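Local coordinates for putative lipoprotein YcdA (Bacillus subtilis subsp. subtilis str. 168, PDB 4R4G) that is of unknown function but is probably a membrane-attached lipoprotein, in which a kinked helix joins an Ig-like domain to a C-terminal alpha-beta domain, at residues 240-245 with 287-292; 222-227 with 234-239; 246-251 with 281-286; 184-189 with 204-209. One frame throughout, in Å; residues are numbered along the deposited sequence.

Contact 1: residues 240-245 with 287-292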
loop_
_atom_site.group_PDB
_atom_site.type_symbol
_atom_site.label_atom_id
_atom_site.label_comp_id
_atom_site.label_asym_id
_atom_site.label_seq_id
_atom_site.Cartn_x
_atom_site.Cartn_y
_atom_site.Cartn_z
ATOM N N VAL A 240 5.822 11.525 2.057
ATOM C CA VAL A 240 6.536 11.908 3.243
ATOM C C VAL A 240 6.888 13.380 3.266
ATOM O O VAL A 240 7.503 13.883 2.319
ATOM C CB VAL A 240 7.829 11.032 3.358
ATOM C CG1 VAL A 240 8.739 11.495 4.507
ATOM C CG2 VAL A 240 7.494 9.541 3.490
ATOM N N LYS A 241 6.516 14.051 4.392
ATOM C CA LYS A 241 6.859 15.430 4.723
ATOM C C LYS A 241 8.149 15.330 5.551
ATOM O O LYS A 241 8.082 14.816 6.675
ATOM C CB LYS A 241 5.695 16.095 5.498
ATOM C CG LYS A 241 5.935 17.551 5.929
ATOM C CD LYS A 241 4.711 18.167 6.650
ATOM C CE LYS A 241 4.552 17.740 8.100
ATOM N NZ LYS A 241 3.264 18.195 8.682
ATOM N N PRO A 242 9.337 15.689 5.020
ATOM C CA PRO A 242 10.554 15.504 5.813
ATOM C C PRO A 242 10.831 16.604 6.813
ATOM O O PRO A 242 10.252 17.678 6.712
ATOM C CB PRO A 242 11.657 15.491 4.753
ATOM C CG PRO A 242 11.146 16.329 3.670
ATOM C CD PRO A 242 9.646 16.260 3.690
ATOM N N VAL A 243 11.755 16.341 7.748
ATOM C CA VAL A 243 12.261 17.336 8.663
ATOM C C VAL A 243 13.261 18.135 7.790
ATOM O O VAL A 243 14.005 17.526 7.012
ATOM C CB VAL A 243 12.893 16.667 9.943
ATOM C CG1 VAL A 243 13.873 17.573 10.647
ATOM C CG2 VAL A 243 11.830 16.205 10.929
ATOM N N ASP A 244 13.229 19.483 7.853
ATOM C CA ASP A 244 14.175 20.305 7.094
ATOM C C ASP A 244 15.423 20.507 7.935
ATOM O O ASP A 244 15.449 21.367 8.811
ATOM C CB ASP A 244 13.558 21.648 6.649
ATOM C CG ASP A 244 14.485 22.540 5.830
ATOM O OD1 ASP A 244 15.527 22.040 5.347
ATOM O OD2 ASP A 244 14.161 23.733 5.660
ATOM N N ALA A 245 16.448 19.692 7.666
ATOM C CA ALA A 245 17.723 19.679 8.382
ATOM C C ALA A 245 18.775 20.525 7.677
ATOM O O ALA A 245 19.972 20.419 7.993
ATOM C CB ALA A 245 18.218 18.253 8.538
ATOM N N GLY A 287 12.001 21.960 12.061
ATOM C CA GLY A 287 10.630 21.764 11.601
ATOM C C GLY A 287 10.507 21.054 10.271
ATOM O O GLY A 287 11.514 20.800 9.607
ATOM N N PRO A 288 9.281 20.728 9.830
ATOM C CA PRO A 288 9.135 20.074 8.528
ATOM C C PRO A 288 9.508 20.979 7.360
ATOM O O PRO A 288 9.471 22.216 7.471
ATOM C CB PRO A 288 7.651 19.710 8.464
ATOM C CG PRO A 288 7.098 19.970 9.794
ATOM C CD PRO A 288 7.967 20.969 10.446
ATOM N N ALA A 289 9.885 20.342 6.242
ATOM C CA ALA A 289 10.220 21.017 5.003
ATOM C C ALA A 289 8.934 21.378 4.268
ATOM O O ALA A 289 7.884 20.779 4.538
ATOM C CB ALA A 289 11.099 20.123 4.150
ATOM N N SER A 290 9.003 22.380 3.374
ATOM C CA SER A 290 7.867 22.841 2.552
ATOM C C SER A 290 7.341 21.698 1.654
ATOM O O SER A 290 6.142 21.382 1.667
ATOM C CB SER A 290 8.294 24.034 1.698
ATOM O OG SER A 290 9.664 23.952 1.331
ATOM N N SER A 291 8.288 21.039 0.945
ATOM C CA SER A 291 8.118 19.931 0.004
ATOM C C SER A 291 7.691 18.603 0.652
ATOM O O SER A 291 7.688 18.444 1.873
ATOM C CB SER A 291 9.424 19.700 -0.754
ATOM O OG SER A 291 10.511 19.440 0.123
ATOM N N GLU A 292 7.317 17.664 -0.219
ATOM C CA GLU A 292 6.929 16.288 0.047
ATOM C C GLU A 292 7.617 15.399 -0.968
ATOM O O GLU A 292 7.926 15.856 -2.068
ATOM C CB GLU A 292 5.407 16.106 -0.050
ATOM C CG GLU A 292 4.629 16.473 1.201
ATOM C CD GLU A 292 3.162 16.066 1.208
ATOM O OE1 GLU A 292 2.507 16.124 0.138
ATOM O OE2 GLU A 292 2.666 15.694 2.298
#
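Pro242 and Ala289 meet ring against methyl where the end of strand 233-244 runs beside the loop that leads into strand 293-301. The CG corner of the Pro242 ring lies 3.8 Å from Ala289 CB, and the neighbouring ring atom CD approaches the carbonyl O of Ser291 at 3.5 Å. Ala289 CB also reaches the side chain of Asp244, 3.8 Å from its CB. The Asp244 carboxylate takes no part in that touch: with CG anti to the backbone N (chi1 -179°), OD1 finds its hydrogen-bond partner in Ser246 OG. Lys241 and Pro288 lie side by side and point the same way, the aliphatic chain of the lysine running along the proline ring with CE 3.7 Å from Pro288 CB. Lys241 was modelled in two conformers, and this fit belongs to one of them. Two backbone hydrogen bonds hold the side chains in this order, Ala289 N to Pro242 O at 2.7 Å and Asp244 N to Gly287 O at 2.8 Å. Between them Val243 turns its side chain away from the loop, and it packs on Leu286 and on Leu216 of helix 203-219. Pro242 has no N-H to return to Ala289 O, which probably contributes to the pairing staying a single bridge, Val243 with Pro288. This isolated beta bridge links the end of strand 233-244 to the loop entering strand 293-301, its antiparallel neighbour in the mixed, curled sheet of the C-terminal alpha-beta domain.

Contact 2: residues 222-227 with 234-239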
loop_
_atom_site.group_PDB
_atom_site.type_symbol
_atom_site.label_atom_id
_atom_site.label_comp_id
_atom_site.label_asym_id
_atom_site.label_seq_id
_atom_site.Cartn_x
_atom_site.Cartn_y
_atom_site.Cartn_z
ATOM N N ILE A 222 4.004 11.061 7.412
ATOM C CA ILE A 222 3.850 10.062 6.369
ATOM C C ILE A 222 2.356 9.834 6.106
ATOM O O ILE A 222 1.572 9.597 7.028
ATOM C CB ILE A 222 4.598 8.737 6.642
ATOM C CG1 ILE A 222 4.307 7.722 5.514
ATOM C CG2 ILE A 222 4.261 8.152 8.033
ATOM C CD1 ILE A 222 5.239 6.524 5.381
ATOM N N GLN A 223 1.976 9.926 4.841
ATOM C CA GLN A 223 0.651 9.560 4.364
ATOM C C GLN A 223 0.878 8.320 3.533
ATOM O O GLN A 223 1.645 8.386 2.565
ATOM C CB GLN A 223 -0.017 10.692 3.563
ATOM C CG GLN A 223 -0.638 11.810 4.402
ATOM C CD GLN A 223 -1.438 12.758 3.531
ATOM O OE1 GLN A 223 -0.958 13.830 3.136
ATOM N NE2 GLN A 223 -2.667 12.372 3.179
ATOM N N ALA A 224 0.330 7.172 3.960
ATOM C CA ALA A 224 0.535 5.902 3.251
ATOM C C ALA A 224 -0.756 5.391 2.592
ATOM O O ALA A 224 -1.790 5.234 3.250
ATOM C CB ALA A 224 1.079 4.852 4.208
ATOM N N LYS A 225 -0.694 5.126 1.286
ATOM C CA LYS A 225 -1.839 4.598 0.555
ATOM C C LYS A 225 -1.434 3.429 -0.288
ATOM O O LYS A 225 -0.495 3.556 -1.064
ATOM C CB LYS A 225 -2.474 5.673 -0.348
ATOM C CG LYS A 225 -3.812 5.213 -0.911
ATOM C CD LYS A 225 -4.314 5.985 -2.106
ATOM C CE LYS A 225 -5.492 5.210 -2.661
ATOM N NZ LYS A 225 -6.233 5.931 -3.730
ATOM N N THR A 226 -2.143 2.302 -0.164
ATOM C CA THR A 226 -1.955 1.145 -1.049
ATOM C C THR A 226 -2.558 1.531 -2.413
ATOM O O THR A 226 -3.748 1.882 -2.481
ATOM C CB THR A 226 -2.597 -0.107 -0.474
ATOM O OG1 THR A 226 -2.107 -0.298 0.853
ATOM C CG2 THR A 226 -2.301 -1.323 -1.307
ATOM N N THR A 227 -1.732 1.519 -3.470
ATOM C CA THR A 227 -2.171 1.920 -4.796
ATOM C C THR A 227 -2.512 0.699 -5.688
ATOM O O THR A 227 -3.369 0.817 -6.572
ATOM C CB THR A 227 -1.148 2.860 -5.422
ATOM O OG1 THR A 227 0.156 2.267 -5.417
ATOM C CG2 THR A 227 -1.102 4.195 -4.711
ATOM N N ALA A 234 1.839 -6.031 -2.565
ATOM C CA ALA A 234 1.204 -4.724 -2.783
ATOM C C ALA A 234 2.203 -3.610 -3.002
ATOM O O ALA A 234 3.376 -3.752 -2.657
ATOM C CB ALA A 234 0.329 -4.361 -1.596
ATOM N N ILE A 235 1.714 -2.479 -3.544
ATOM C CA ILE A 235 2.473 -1.242 -3.737
ATOM C C ILE A 235 1.833 -0.165 -2.874
ATOM O O ILE A 235 0.667 0.192 -3.077
ATOM C CB ILE A 235 2.640 -0.786 -5.223
ATOM C CG1 ILE A 235 3.408 -1.832 -6.054
ATOM C CG2 ILE A 235 3.299 0.620 -5.324
ATOM C CD1 ILE A 235 4.835 -2.225 -5.533
ATOM N N VAL A 236 2.604 0.333 -1.896
ATOM C CA VAL A 236 2.194 1.384 -0.988
ATOM C C VAL A 236 2.922 2.646 -1.404
ATOM O O VAL A 236 4.148 2.650 -1.572
ATOM C CB VAL A 236 2.424 1.031 0.495
ATOM C CG1 VAL A 236 1.843 2.120 1.399
ATOM C CG2 VAL A 236 1.823 -0.321 0.852
ATOM N N GLU A 237 2.155 3.698 -1.616
ATOM C CA GLU A 237 2.634 5.009 -2.003
ATOM C C GLU A 237 2.763 5.833 -0.726
ATOM O O GLU A 237 1.759 6.160 -0.084
ATOM C CB GLU A 237 1.638 5.611 -3.000
ATOM C CG GLU A 237 2.091 6.847 -3.742
ATOM C CD GLU A 237 1.424 7.036 -5.094
ATOM O OE1 GLU A 237 1.490 6.106 -5.935
ATOM O OE2 GLU A 237 0.861 8.132 -5.321
ATOM N N ALA A 238 4.002 6.084 -0.303
ATOM C CA ALA A 238 4.276 6.843 0.915
ATOM C C ALA A 238 4.593 8.281 0.575
ATOM O O ALA A 238 5.534 8.545 -0.173
ATOM C CB ALA A 238 5.418 6.213 1.674
ATOM N N THR A 239 3.770 9.208 1.064
ATOM C CA THR A 239 3.998 10.621 0.804
ATOM C C THR A 239 4.550 11.148 2.100
ATOM O O THR A 239 3.871 11.146 3.135
ATOM C CB THR A 239 2.738 11.316 0.249
ATOM O OG1 THR A 239 2.270 10.621 -0.936
ATOM C CG2 THR A 239 2.979 12.784 -0.052
#
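Thr227 sets its OG1 between the backbone N and the carbonyl carbon (chi1 54°), which directs the hydroxyl at Ile235 O and leaves the methyl CG2 to meet Glu237. The residues belong to an antiparallel beta hairpin, strand 221-230 with strand 233-244. Ile235 O is gripped twice by Thr227: the backbone N approaches at 2.8 Å, while OG1 comes at 3.2 Å from above the carbonyl plane, 61° out of it. CG2 crosses the Glu237 side chain at about a right angle and lies 3.5 Å from Glu237 CB. With a glycine here both branches are gone, which would probably strip Ile235 O of its hydroxyl partner and free the Glu237 chain to turn on this flank. Glu237 OE1 also lies close to OE2 of Glu296 on the next strand, a closeness of like charges that may favour protonation of one of them. Further along, Gln223 with Thr239 and Lys225 with Glu237 are hydrogen-bonded pairs, each joined by two N-H to O bonds, and they alternate with the non-hydrogen-bonded pairs Ala224 with Ala238 and Thr226 with Val236. These last two pairs share a face of the sheet, against which helix 145-157 packs. Thr226 OG1 is hydrogen-bonded there to Ser146 OG and lies 3.9 Å from Val236 CG2. At the far end of the paired strands, Ile222 CD1 rests on Ala238 CB at 3.7 Å.

Contact 3: residues 246-251 with 281-286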
loop_
_atom_site.group_PDB
_atom_site.type_symbol
_atom_site.label_atom_id
_atom_site.label_comp_id
_atom_site.label_asym_id
_atom_site.label_seq_id
_atom_site.Cartn_x
_atom_site.Cartn_y
_atom_site.Cartn_z
ATOM N N SER A 246 18.322 21.411 6.770
ATOM C CA SER A 246 19.200 22.296 6.011
ATOM C C SER A 246 20.080 23.110 6.927
ATOM O O SER A 246 21.271 23.246 6.649
ATOM C CB SER A 246 18.399 23.211 5.086
ATOM O OG SER A 246 17.383 23.923 5.775
ATOM N N SER A 247 19.530 23.565 8.065
ATOM C CA SER A 247 20.269 24.385 9.035
ATOM C C SER A 247 21.120 23.610 10.026
ATOM O O SER A 247 21.961 24.239 10.670
ATOM C CB SER A 247 19.300 25.249 9.834
ATOM O OG SER A 247 18.358 24.457 10.538
ATOM N N LEU A 248 20.916 22.281 10.184
ATOM C CA LEU A 248 21.596 21.459 11.213
ATOM C C LEU A 248 23.115 21.651 11.240
ATOM O O LEU A 248 23.699 21.782 12.327
ATOM C CB LEU A 248 21.239 19.971 11.076
ATOM C CG LEU A 248 21.540 19.049 12.267
ATOM C CD1 LEU A 248 21.053 19.626 13.591
ATOM C CD2 LEU A 248 20.938 17.687 12.042
ATOM N N SER A 249 23.735 21.713 10.052
ATOM C CA SER A 249 25.174 21.967 9.866
ATOM C C SER A 249 25.595 23.180 10.666
ATOM O O SER A 249 26.383 23.048 11.603
ATOM C CB SER A 249 25.487 22.188 8.382
ATOM O OG SER A 249 24.740 23.259 7.816
ATOM N N ASP A 250 24.982 24.343 10.345
ATOM C CA ASP A 250 25.237 25.647 10.964
ATOM C C ASP A 250 24.920 25.635 12.462
ATOM O O ASP A 250 25.722 26.129 13.238
ATOM C CB ASP A 250 24.451 26.763 10.249
ATOM C CG ASP A 250 24.786 26.933 8.771
ATOM O OD1 ASP A 250 25.991 26.975 8.435
ATOM O OD2 ASP A 250 23.842 27.066 7.958
ATOM N N ARG A 251 23.798 25.029 12.868
ATOM C CA ARG A 251 23.393 24.946 14.272
ATOM C C ARG A 251 24.448 24.277 15.111
ATOM O O ARG A 251 24.732 24.752 16.212
ATOM C CB ARG A 251 22.081 24.187 14.417
ATOM C CG ARG A 251 20.933 24.856 13.719
ATOM C CD ARG A 251 19.722 23.987 13.855
ATOM N NE ARG A 251 18.781 24.586 14.784
ATOM C CZ ARG A 251 17.637 25.120 14.407
ATOM N NH1 ARG A 251 17.276 25.101 13.134
ATOM N NH2 ARG A 251 16.839 25.680 15.299
ATOM N N GLU A 281 19.658 17.452 20.450
ATOM C CA GLU A 281 18.900 18.578 20.978
ATOM C C GLU A 281 18.627 19.616 19.899
ATOM O O GLU A 281 17.543 20.212 19.898
ATOM C CB GLU A 281 19.612 19.168 22.212
ATOM C CG GLU A 281 19.934 18.139 23.317
ATOM C CD GLU A 281 18.962 16.988 23.596
ATOM O OE1 GLU A 281 17.780 17.258 23.917
ATOM O OE2 GLU A 281 19.390 15.812 23.509
ATOM N N GLU A 282 19.547 19.748 18.929
ATOM C CA GLU A 282 19.398 20.673 17.807
ATOM C C GLU A 282 18.499 20.084 16.723
ATOM O O GLU A 282 17.716 20.827 16.133
ATOM C CB GLU A 282 20.760 21.076 17.229
ATOM C CG GLU A 282 21.540 22.026 18.113
ATOM C CD GLU A 282 20.838 23.303 18.550
ATOM O OE1 GLU A 282 20.259 24.017 17.695
ATOM O OE2 GLU A 282 20.915 23.607 19.762
ATOM N N PHE A 283 18.593 18.760 16.464
ATOM C CA PHE A 283 17.722 18.075 15.497
ATOM C C PHE A 283 16.254 18.198 15.927
ATOM O O PHE A 283 15.402 18.504 15.108
ATOM C CB PHE A 283 18.107 16.588 15.361
ATOM C CG PHE A 283 17.359 15.883 14.251
ATOM C CD1 PHE A 283 16.083 15.369 14.464
ATOM C CD2 PHE A 283 17.911 15.774 12.979
ATOM C CE1 PHE A 283 15.376 14.757 13.431
ATOM C CE2 PHE A 283 17.208 15.140 11.949
ATOM C CZ PHE A 283 15.947 14.630 12.185
ATOM N N LYS A 284 15.968 17.954 17.210
ATOM C CA LYS A 284 14.649 18.065 17.837
ATOM C C LYS A 284 14.054 19.482 17.680
ATOM O O LYS A 284 12.852 19.642 17.853
ATOM C CB LYS A 284 14.745 17.725 19.339
ATOM C CG LYS A 284 14.738 16.233 19.714
ATOM C CD LYS A 284 15.058 16.112 21.227
ATOM C CE LYS A 284 15.393 14.721 21.706
ATOM N NZ LYS A 284 15.838 14.729 23.123
ATOM N N LYS A 285 14.883 20.499 17.370
ATOM C CA LYS A 285 14.475 21.897 17.171
ATOM C C LYS A 285 14.007 22.190 15.735
ATOM O O LYS A 285 13.451 23.264 15.497
ATOM C CB LYS A 285 15.640 22.827 17.462
ATOM C CG LYS A 285 16.021 22.978 18.915
ATOM C CD LYS A 285 16.953 24.157 19.026
ATOM C CE LYS A 285 17.732 24.113 20.289
ATOM N NZ LYS A 285 18.734 25.196 20.314
ATOM N N LEU A 286 14.296 21.284 14.766
ATOM C CA LEU A 286 13.986 21.512 13.361
ATOM C C LEU A 286 12.529 21.233 13.034
ATOM O O LEU A 286 11.931 20.312 13.587
ATOM C CB LEU A 286 14.855 20.647 12.446
ATOM C CG LEU A 286 16.333 20.520 12.663
ATOM C CD1 LEU A 286 16.836 19.254 11.980
ATOM C CD2 LEU A 286 17.088 21.720 12.154
#
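A small salt-bridge network of Arg251, Glu282 and Lys285 joins the N-terminal part of helix 248-260 to the C-terminal end of helix 268-283 and the turn after it. Glu282 sits in the middle and offers a different oxygen to each cation. Its OE1 receives Arg251 NE in a weak bond of 3.3 Å at the guanidinium edge, with the two flat groups turned 31° apart. Its OE2 is met on the syn side by Lys285 NZ at 2.8 Å. Two cations on one carboxylate are likely to keep it ionised. The guanidinium is also held from within 246-251, where NH1 donates to Ser247 OG at 2.9 Å almost in the guanidinium plane, and a bend at chi3 (108°) swings the group round to reach both partners. A methionine in place of Arg251 would probably leave Glu282 OE1 without its cross-helix charge and Ser247 OG without this donor.

The two helices form a helical hairpin, and the contact lies at its open end, where a type I turn from Phe283 to Leu286 leads out of the second helix. That turn brings Leu286 alongside Arg251, the two side chains sliding past each other in opposite directions, with Leu286 CD2 3.5 Å from Arg251 NH1. Leu248 fills the apolar side. Its CG, anti to the backbone N (chi1 -164°), sends CD2 to the edge of the Phe283 ring, 3.7 Å from Phe283 CD2, while CD1 lies 3.9 Å from Glu282 CB. Phe283 also packs on Val243 and on Ile212 and Leu216 of helix 203-219.

Contact 4: residues 184-189 with 204-209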
loop_
_atom_site.group_PDB
_atom_site.type_symbol
_atom_site.label_atom_id
_atom_site.label_comp_id
_atom_site.label_asym_id
_atom_site.label_seq_id
_atom_site.Cartn_x
_atom_site.Cartn_y
_atom_site.Cartn_z
ATOM N N SER A 184 22.541 -0.603 12.147
ATOM C CA SER A 184 22.823 -0.247 10.762
ATOM C C SER A 184 22.899 1.285 10.621
ATOM O O SER A 184 23.805 1.789 9.959
ATOM C CB SER A 184 21.744 -0.837 9.856
ATOM O OG SER A 184 21.829 -0.392 8.514
ATOM N N ALA A 185 21.983 2.010 11.300
ATOM C CA ALA A 185 21.891 3.467 11.289
ATOM C C ALA A 185 23.099 4.126 11.962
ATOM O O ALA A 185 23.577 5.133 11.453
ATOM C CB ALA A 185 20.612 3.909 11.975
ATOM N N LYS A 186 23.583 3.573 13.097
ATOM C CA LYS A 186 24.745 4.073 13.831
ATOM C C LYS A 186 26.019 3.857 13.036
ATOM O O LYS A 186 26.862 4.756 12.970
ATOM C CB LYS A 186 24.871 3.381 15.193
ATOM C CG LYS A 186 23.916 3.919 16.245
ATOM C CD LYS A 186 24.249 3.416 17.636
ATOM C CE LYS A 186 23.849 1.991 17.865
ATOM N NZ LYS A 186 24.241 1.521 19.208
ATOM N N ASP A 187 26.158 2.656 12.441
ATOM C CA ASP A 187 27.303 2.248 11.633
ATOM C C ASP A 187 27.403 3.116 10.375
ATOM O O ASP A 187 28.498 3.548 10.006
ATOM C CB ASP A 187 27.191 0.750 11.272
ATOM C CG ASP A 187 27.472 -0.236 12.410
ATOM O OD1 ASP A 187 27.529 0.202 13.595
ATOM O OD2 ASP A 187 27.625 -1.445 12.122
ATOM N N GLY A 188 26.253 3.397 9.772
ATOM C CA GLY A 188 26.142 4.235 8.586
ATOM C C GLY A 188 26.432 5.691 8.869
ATOM O O GLY A 188 26.984 6.380 8.011
ATOM N N TYR A 189 26.066 6.164 10.081
ATOM C CA TYR A 189 26.305 7.540 10.522
ATOM C C TYR A 189 27.816 7.780 10.649
ATOM O O TYR A 189 28.325 8.758 10.097
ATOM C CB TYR A 189 25.569 7.857 11.853
ATOM C CG TYR A 189 25.871 9.247 12.374
ATOM C CD1 TYR A 189 25.139 10.351 11.942
ATOM C CD2 TYR A 189 26.934 9.472 13.247
ATOM C CE1 TYR A 189 25.451 11.642 12.374
ATOM C CE2 TYR A 189 27.264 10.760 13.672
ATOM C CZ TYR A 189 26.515 11.841 13.238
ATOM O OH TYR A 189 26.834 13.107 13.664
ATOM N N ALA A 204 26.468 8.706 23.217
ATOM C CA ALA A 204 26.410 9.784 22.234
ATOM C C ALA A 204 25.694 9.353 20.979
ATOM O O ALA A 204 24.819 10.086 20.496
ATOM C CB ALA A 204 27.813 10.244 21.883
ATOM N N LEU A 205 26.033 8.155 20.472
ATOM C CA LEU A 205 25.414 7.661 19.267
ATOM C C LEU A 205 24.027 7.121 19.509
ATOM O O LEU A 205 23.200 7.229 18.612
ATOM C CB LEU A 205 26.281 6.646 18.557
ATOM C CG LEU A 205 26.865 7.219 17.278
ATOM C CD1 LEU A 205 28.068 8.129 17.569
ATOM C CD2 LEU A 205 27.186 6.134 16.291
ATOM N N ASP A 206 23.732 6.600 20.704
ATOM C CA ASP A 206 22.369 6.134 20.989
ATOM C C ASP A 206 21.459 7.332 21.205
ATOM O O ASP A 206 20.295 7.289 20.813
ATOM C CB ASP A 206 22.314 5.193 22.205
ATOM C CG ASP A 206 22.788 3.768 21.969
ATOM O OD1 ASP A 206 23.133 3.434 20.810
ATOM O OD2 ASP A 206 22.808 2.984 22.940
ATOM N N ASN A 207 21.999 8.414 21.796
ATOM C CA ASN A 207 21.244 9.641 22.025
ATOM C C ASN A 207 20.913 10.314 20.696
ATOM O O ASN A 207 19.845 10.921 20.585
ATOM C CB ASN A 207 21.987 10.594 22.956
ATOM C CG ASN A 207 21.732 10.342 24.424
ATOM O OD1 ASN A 207 21.056 9.380 24.827
ATOM N ND2 ASN A 207 22.280 11.209 25.263
ATOM N N ILE A 208 21.801 10.155 19.684
ATOM C CA ILE A 208 21.623 10.680 18.330
ATOM C C ILE A 208 20.418 9.962 17.671
ATOM O O ILE A 208 19.510 10.626 17.173
ATOM C CB ILE A 208 22.952 10.572 17.505
ATOM C CG1 ILE A 208 23.866 11.784 17.809
ATOM C CG2 ILE A 208 22.689 10.452 15.982
ATOM C CD1 ILE A 208 25.307 11.672 17.362
ATOM N N VAL A 209 20.393 8.630 17.719
ATOM C CA VAL A 209 19.324 7.802 17.162
ATOM C C VAL A 209 18.004 8.121 17.838
ATOM O O VAL A 209 17.023 8.408 17.148
ATOM C CB VAL A 209 19.665 6.308 17.301
ATOM C CG1 VAL A 209 18.537 5.431 16.778
ATOM C CG2 VAL A 209 20.970 5.989 16.591
#
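Lys186 and Asp206 form a salt bridge between two helices that follow each other in the chain, 174-192 and 203-219, within the helical part of the C-terminal alpha-beta domain. Lys186 NZ meets Asp206 OD1 at 2.7 Å, on the syn lone pair of the carboxylate oxygen. The way to that oxygen leads over apolar ground. Lys186 CB lies 3.8 Å from Leu205 CD2, CG packs against Val209 CG2 at 3.6 Å with the two side chains at about a right angle, and CD passes 3.9 Å from Leu205 CB. A bend at chi3 (-75°) then turns the last part of the chain toward Asp206. One lysine thus serves twice, its methylenes covering a leucine and a valine while its ammonium group carries the charge pairing.

Further out, the ammonium group of this buried lysine is shared: Glu183, one turn earlier on its own helix, makes a second salt bridge to NZ, and Ala200 O in the loop between the helices accepts a hydrogen bond from it. The linker is thereby tied to the same nitrogen as both helices. The helices themselves cross steeply, their short segments inclined by 111° with axes 10.3 Å apart at closest approach, and Leu205 also packs on Leu190 of the first helix. On the flank away from the salt bridge, Leu276 of helix 268-283 touches both Tyr189 and Ile208. The tyrosine ring there approaches the isoleucine obliquely, with Tyr189 CE2 4.3 Å from Ile208 CD1.

From the N terminus, contact 4 comes first: it closes the short linker between helices 174-192 and 203-219. Helix 203-219 runs on into strand 221-230, and contact 2 closes the tight loop of the hairpin with strand 233-244. Contact 1 opens on that same strand and shuts a much longer, mainly helical loop, which contains the smaller loop of contact 3. Contacts 4, 2 and 1 therefore stand in series, and only contact 3 is enclosed by another. Contact 1 touches contact 2 through Glu292 and Thr239, and contact 3 through Val243 and Leu286, joining sheet to helical hairpin. Contact 4 stays apart, its nearest atoms about 6 Å from contact 3.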